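Local coordinates for protein Protease/Reverse transcriptase/ribonuclease H (Eastern chimpanzee simian foamy virus, PDB 7KSF) that probably copies the foamy virus RNA genome into DNA, as a polyprotein that joins an aspartic protease to a reverse transcriptase with RNase H, at residues 249-263 / 277-291. The protein carries 1 engineered substitution. Numbering follows the deposited sequence.
Sequences LANGFWAHPITPESY and WTRLPQGFLNSPALF
With CG opposite the backbone N (chi1 160°) and its CB directed toward 249-263, Phe291 packs its ring against the 3-10 segment 252-254 and His256. The backbone N of Phe253 sits over one face of that ring, offset toward the rim; Leu249 CD1 meets its edge at Phe291 CZ (3.6 Å), and His256 CE1 meets it at Phe291 CD1. Gly252 CA lies 3.4 Å from Phe291 CE1. Trp254, whose own backbone-to-CB bond points away, brings its indole back to Trp277 with CG opposite the carbonyl carbon and beside the backbone N (chi1 -71°). The five-membered ring of Trp254 and the six-membered ring of Trp277 are nearly parallel but slid apart, with centroids 4.9 Å from each other. Pro281 CB rests over the centre of the Trp277 ring. Gln282 places its CA over one face of the Phe253 ring, toward the rim, and its OE1 2.8 Å from Asn251 ND2. The backbones meet in a single bridge, Pro257 with Arg279: Ile258 N donates almost straight to Thr278 O (2.8 Å, 173°), and Leu280 N to His256 O. Arg279 NH1 gives Trp254 O a weak bond and also bonds to Gly142 O. Leu280 packs CD1 on His256 CB and CD2 on Ile258 CG2 (3.6 Å). This buried contact ties the loop after strand 243-249 to the link between strand 273-277 and helix 287-299, within the reverse transcriptase domain; the sequence LPQGF followed by a helix is the family's signature for the region that, in relatives, lies beside the polymerase active site.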
loop_
_atom_site.group_PDB
_atom_site.type_symbol
_atom_site.label_atom_id
_atom_site.label_comp_id
_atom_site.label_asym_id
_atom_site.label_seq_id
_atom_site.Cartn_x
_atom_site.Cartn_y
_atom_site.Cartn_z
ATOM N N LEU A 249 -0.030 9.372 7.945
ATOM C CA LEU A 249 -0.532 9.983 9.164
ATOM C C LEU A 249 -1.363 8.979 9.959
ATOM O O LEU A 249 -1.812 7.954 9.442
ATOM C CB LEU A 249 -1.358 11.230 8.839
ATOM C CG LEU A 249 -0.598 12.327 8.080
ATOM C CD1 LEU A 249 -1.481 13.541 7.829
ATOM C CD2 LEU A 249 0.666 12.726 8.822
ATOM N N ALA A 250 -1.558 9.283 11.241
ATOM C CA ALA A 250 -2.225 8.362 12.161
ATOM C C ALA A 250 -3.700 8.740 12.295
ATOM O O ALA A 250 -4.163 9.226 13.329
ATOM C CB ALA A 250 -1.522 8.364 13.514
ATOM N N ASN A 251 -4.442 8.489 11.216
ATOM C CA ASN A 251 -5.855 8.856 11.112
ATOM C C ASN A 251 -6.182 10.325 11.409
ATOM O O ASN A 251 -6.872 10.664 12.369
ATOM C CB ASN A 251 -6.720 7.936 11.983
ATOM C CG ASN A 251 -7.021 6.606 11.312
ATOM O OD1 ASN A 251 -6.300 6.174 10.412
ATOM N ND2 ASN A 251 -8.096 5.957 11.743
ATOM N N GLY A 252 -5.660 11.188 10.535
ATOM C CA GLY A 252 -5.607 12.613 10.821
ATOM C C GLY A 252 -6.961 13.214 11.139
ATOM O O GLY A 252 -7.063 14.154 11.930
ATOM N N PHE A 253 -8.022 12.679 10.530
ATOM C CA PHE A 253 -9.361 13.161 10.849
ATOM C C PHE A 253 -9.686 13.008 12.329
ATOM O O PHE A 253 -10.565 13.713 12.833
ATOM C CB PHE A 253 -10.401 12.435 9.993
ATOM C CG PHE A 253 -10.032 11.023 9.662
ATOM C CD1 PHE A 253 -10.031 10.052 10.645
ATOM C CD2 PHE A 253 -9.693 10.670 8.367
ATOM C CE1 PHE A 253 -9.690 8.749 10.345
ATOM C CE2 PHE A 253 -9.352 9.369 8.062
ATOM C CZ PHE A 253 -9.349 8.406 9.053
ATOM N N TRP A 254 -8.987 12.124 13.044
ATOM C CA TRP A 254 -9.136 12.072 14.492
ATOM C C TRP A 254 -8.444 13.234 15.196
ATOM O O TRP A 254 -8.554 13.344 16.420
ATOM C CB TRP A 254 -8.600 10.748 15.039
ATOM C CG TRP A 254 -9.455 9.566 14.696
ATOM C CD1 TRP A 254 -10.725 9.593 14.196
ATOM C CD2 TRP A 254 -9.103 8.182 14.820
ATOM N NE1 TRP A 254 -11.185 8.314 14.001
ATOM C CE2 TRP A 254 -10.208 7.430 14.378
ATOM C CE3 TRP A 254 -7.961 7.508 15.263
ATOM C CZ2 TRP A 254 -10.205 6.035 14.365
ATOM C CZ3 TRP A 254 -7.960 6.127 15.251
ATOM C CH2 TRP A 254 -9.074 5.405 14.805
ATOM N N ALA A 255 -7.742 14.099 14.469
ATOM C CA ALA A 255 -7.112 15.254 15.099
ATOM C C ALA A 255 -7.978 16.504 15.034
ATOM O O ALA A 255 -7.828 17.391 15.881
ATOM C CB ALA A 255 -5.753 15.541 14.454
ATOM N N HIS A 256 -8.876 16.591 14.058
ATOM C CA HIS A 256 -9.739 17.755 13.903
ATOM C C HIS A 256 -10.962 17.615 14.794
ATOM O O HIS A 256 -11.774 16.707 14.569
ATOM C CB HIS A 256 -10.171 17.914 12.458
ATOM C CG HIS A 256 -9.082 18.399 11.555
ATOM N ND1 HIS A 256 -7.937 17.669 11.314
ATOM C CD2 HIS A 256 -8.965 19.535 10.825
ATOM C CE1 HIS A 256 -7.160 18.339 10.479
ATOM N NE2 HIS A 256 -7.764 19.472 10.166
ATOM N N PRO A 257 -11.144 18.469 15.795
ATOM C CA PRO A 257 -12.341 18.380 16.634
ATOM C C PRO A 257 -13.548 19.019 15.969
ATOM O O PRO A 257 -13.433 19.956 15.176
ATOM C CB PRO A 257 -11.935 19.145 17.898
ATOM C CG PRO A 257 -10.971 20.166 17.407
ATOM C CD PRO A 257 -10.226 19.528 16.254
ATOM N N ILE A 258 -14.718 18.487 16.299
ATOM C CA ILE A 258 -15.972 19.015 15.808
ATOM C C ILE A 258 -16.638 19.818 16.915
ATOM O O ILE A 258 -16.280 19.720 18.088
ATOM C CB ILE A 258 -16.904 17.900 15.279
ATOM C CG1 ILE A 258 -17.460 17.075 16.438
ATOM C CG2 ILE A 258 -16.163 17.009 14.302
ATOM C CD1 ILE A 258 -18.430 16.001 16.006
ATOM N N THR A 259 -17.628 20.626 16.542
ATOM C CA THR A 259 -18.295 21.493 17.497
ATOM C C THR A 259 -19.134 20.670 18.476
ATOM O O THR A 259 -19.673 19.622 18.117
ATOM C CB THR A 259 -19.181 22.506 16.775
ATOM O OG1 THR A 259 -19.822 23.355 17.737
ATOM C CG2 THR A 259 -20.242 21.801 15.952
ATOM N N PRO A 260 -19.055 21.255 19.760
ATOM C CA PRO A 260 -19.829 20.501 20.762
ATOM C C PRO A 260 -21.277 20.263 20.366
ATOM O O PRO A 260 -21.881 19.285 20.822
ATOM C CB PRO A 260 -19.715 21.381 22.013
ATOM C CG PRO A 260 -18.423 22.121 21.827
ATOM C CD PRO A 260 -18.354 22.407 20.357
ATOM N N GLU A 261 -21.855 21.122 19.525
ATOM C CA GLU A 261 -23.230 20.909 19.089
ATOM C C GLU A 261 -23.354 19.695 18.174
ATOM O O GLU A 261 -24.406 19.048 18.151
ATOM C CB GLU A 261 -23.756 22.162 18.388
ATOM C CG GLU A 261 -25.227 22.091 18.007
ATOM C CD GLU A 261 -25.725 23.376 17.375
ATOM O OE1 GLU A 261 -24.920 24.318 17.228
ATOM O OE2 GLU A 261 -26.925 23.443 17.028
ATOM N N SER A 262 -22.300 19.368 17.423
ATOM C CA SER A 262 -22.349 18.298 16.432
ATOM C C SER A 262 -22.012 16.927 17.001
ATOM O O SER A 262 -21.936 15.961 16.231
ATOM C CB SER A 262 -21.396 18.602 15.274
ATOM O OG SER A 262 -21.841 19.706 14.511
ATOM N N TYR A 263 -21.794 16.816 18.313
ATOM C CA TYR A 263 -21.410 15.530 18.887
ATOM C C TYR A 263 -22.501 14.484 18.698
ATOM O O TYR A 263 -22.205 13.309 18.449
ATOM C CB TYR A 263 -21.076 15.691 20.370
ATOM C CG TYR A 263 -19.795 16.447 20.660
ATOM C CD1 TYR A 263 -18.906 16.774 19.643
ATOM C CD2 TYR A 263 -19.469 16.822 21.958
ATOM C CE1 TYR A 263 -17.736 17.460 19.908
ATOM C CE2 TYR A 263 -18.300 17.506 22.233
ATOM C CZ TYR A 263 -17.437 17.825 21.204
ATOM O OH TYR A 263 -16.272 18.507 21.476
ATOM N N TRP A 277 -18.453 11.210 18.974
ATOM C CA TRP A 277 -17.122 11.579 18.513
ATOM C C TRP A 277 -16.832 13.040 18.829
ATOM O O TRP A 277 -17.623 13.925 18.489
ATOM C CB TRP A 277 -16.977 11.336 17.010
ATOM C CG TRP A 277 -16.824 9.902 16.643
ATOM C CD1 TRP A 277 -17.824 9.014 16.376
ATOM C CD2 TRP A 277 -15.597 9.182 16.491
ATOM N NE1 TRP A 277 -17.295 7.784 16.071
ATOM C CE2 TRP A 277 -15.928 7.861 16.136
ATOM C CE3 TRP A 277 -14.247 9.527 16.626
ATOM C CZ2 TRP A 277 -14.962 6.884 15.910
ATOM C CZ3 TRP A 277 -13.290 8.555 16.402
ATOM C CH2 TRP A 277 -13.653 7.251 16.047
ATOM N N THR A 278 -15.692 13.283 19.478
ATOM C CA THR A 278 -15.205 14.645 19.657
ATOM C C THR A 278 -14.530 15.164 18.394
ATOM O O THR A 278 -14.600 16.365 18.103
ATOM C CB THR A 278 -14.228 14.701 20.835
ATOM O OG1 THR A 278 -14.893 14.273 22.029
ATOM C CG2 THR A 278 -13.698 16.112 21.037
ATOM N N ARG A 279 -13.898 14.282 17.634
ATOM C CA ARG A 279 -13.158 14.640 16.437
ATOM C C ARG A 279 -13.879 14.115 15.201
ATOM O O ARG A 279 -14.909 13.441 15.290
ATOM C CB ARG A 279 -11.733 14.090 16.516
ATOM C CG ARG A 279 -11.135 14.140 17.911
ATOM C CD ARG A 279 -10.854 15.566 18.351
ATOM N NE ARG A 279 -10.083 15.610 19.590
ATOM C CZ ARG A 279 -8.764 15.453 19.652
ATOM N NH1 ARG A 279 -8.073 15.235 18.545
ATOM N NH2 ARG A 279 -8.142 15.510 20.821
ATOM N N LEU A 280 -13.328 14.432 14.037
ATOM C CA LEU A 280 -13.895 13.930 12.794
ATOM C C LEU A 280 -13.752 12.411 12.741
ATOM O O LEU A 280 -12.685 11.876 13.063
ATOM C CB LEU A 280 -13.202 14.556 11.582
ATOM C CG LEU A 280 -13.339 16.057 11.324
ATOM C CD1 LEU A 280 -12.419 16.454 10.186
ATOM C CD2 LEU A 280 -14.776 16.426 10.998
ATOM N N PRO A 281 -14.801 11.688 12.353
ATOM C CA PRO A 281 -14.693 10.230 12.239
ATOM C C PRO A 281 -14.447 9.764 10.811
ATOM O O PRO A 281 -14.783 10.461 9.849
ATOM C CB PRO A 281 -16.049 9.745 12.763
ATOM C CG PRO A 281 -16.996 10.940 12.582
ATOM C CD PRO A 281 -16.186 12.145 12.172
ATOM N N GLN A 282 -13.846 8.586 10.667
ATOM C CA GLN A 282 -13.594 8.015 9.352
ATOM C C GLN A 282 -14.866 7.389 8.797
ATOM O O GLN A 282 -15.680 6.831 9.539
ATOM C CB GLN A 282 -12.478 6.973 9.423
ATOM C CG GLN A 282 -12.698 5.892 10.467
ATOM C CD GLN A 282 -11.450 5.067 10.720
ATOM O OE1 GLN A 282 -10.385 5.342 10.165
ATOM N NE2 GLN A 282 -11.573 4.052 11.566
ATOM N N GLY A 283 -15.116 7.463 7.534
ATOM C CA GLY A 283 -16.340 7.052 6.885
ATOM C C GLY A 283 -17.393 8.134 6.786
ATOM O O GLY A 283 -18.430 7.911 6.149
ATOM N N PHE A 284 -17.163 9.293 7.402
ATOM C CA PHE A 284 -18.063 10.432 7.309
ATOM C C PHE A 284 -17.936 11.096 5.938
ATOM O O PHE A 284 -16.955 10.900 5.214
ATOM C CB PHE A 284 -17.766 11.438 8.426
ATOM C CG PHE A 284 -18.690 12.626 8.445
ATOM C CD1 PHE A 284 -18.254 13.868 8.005
ATOM C CD2 PHE A 284 -19.991 12.503 8.898
ATOM C CE1 PHE A 284 -19.100 14.960 8.019
ATOM C CE2 PHE A 284 -20.843 13.593 8.917
ATOM C CZ PHE A 284 -20.396 14.825 8.478
ATOM N N LEU A 285 -18.947 11.892 5.587
ATOM C CA LEU A 285 -19.019 12.457 4.245
ATOM C C LEU A 285 -17.940 13.514 4.019
ATOM O O LEU A 285 -17.230 13.480 3.010
ATOM C CB LEU A 285 -20.408 13.045 3.996
ATOM C CG LEU A 285 -20.699 13.482 2.561
ATOM C CD1 LEU A 285 -20.494 12.325 1.592
ATOM C CD2 LEU A 285 -22.106 14.043 2.438
ATOM N N ASN A 286 -17.805 14.458 4.949
ATOM C CA ASN A 286 -16.918 15.601 4.770
ATOM C C ASN A 286 -15.591 15.472 5.508
ATOM O O ASN A 286 -14.763 16.384 5.421
ATOM C CB ASN A 286 -17.619 16.885 5.215
ATOM C CG ASN A 286 -18.737 17.290 4.285
ATOM O OD1 ASN A 286 -18.802 16.836 3.144
ATOM N ND2 ASN A 286 -19.629 18.148 4.767
ATOM N N SER A 287 -15.369 14.376 6.234
ATOM C CA SER A 287 -14.114 14.217 6.967
ATOM C C SER A 287 -12.889 14.215 6.060
ATOM O O SER A 287 -11.921 14.930 6.372
ATOM C CB SER A 287 -14.174 12.955 7.830
ATOM O OG SER A 287 -15.023 13.141 8.948
ATOM N N PRO A 288 -12.841 13.464 4.950
ATOM C CA PRO A 288 -11.645 13.532 4.095
ATOM C C PRO A 288 -11.398 14.911 3.507
ATOM O O PRO A 288 -10.238 15.326 3.385
ATOM C CB PRO A 288 -11.940 12.499 2.998
ATOM C CG PRO A 288 -12.917 11.571 3.606
ATOM C CD PRO A 288 -13.777 12.431 4.475
ATOM N N ALA A 289 -12.458 15.638 3.142
ATOM C CA ALA A 289 -12.285 16.959 2.545
ATOM C C ALA A 289 -11.898 17.995 3.593
ATOM O O ALA A 289 -10.950 18.764 3.395
ATOM C CB ALA A 289 -13.568 17.375 1.824
ATOM N N LEU A 290 -12.626 18.030 4.715
ATOM C CA LEU A 290 -12.329 18.994 5.773
ATOM C C LEU A 290 -10.921 18.815 6.324
ATOM O O LEU A 290 -10.302 19.789 6.772
ATOM C CB LEU A 290 -13.345 18.867 6.909
ATOM C CG LEU A 290 -14.758 19.408 6.693
ATOM C CD1 LEU A 290 -15.627 19.137 7.915
ATOM C CD2 LEU A 290 -14.724 20.894 6.390
ATOM N N PHE A 291 -10.402 17.590 6.306
ATOM C CA PHE A 291 -9.088 17.324 6.881
ATOM C C PHE A 291 -7.968 17.677 5.911
ATOM O O PHE A 291 -7.025 18.387 6.276
ATOM C CB PHE A 291 -8.996 15.858 7.303
ATOM C CG PHE A 291 -7.594 15.367 7.467
ATOM C CD1 PHE A 291 -6.852 15.722 8.576
ATOM C CD2 PHE A 291 -7.013 14.559 6.507
ATOM C CE1 PHE A 291 -5.558 15.283 8.727
ATOM C CE2 PHE A 291 -5.717 14.111 6.654
ATOM C CZ PHE A 291 -4.990 14.472 7.767
#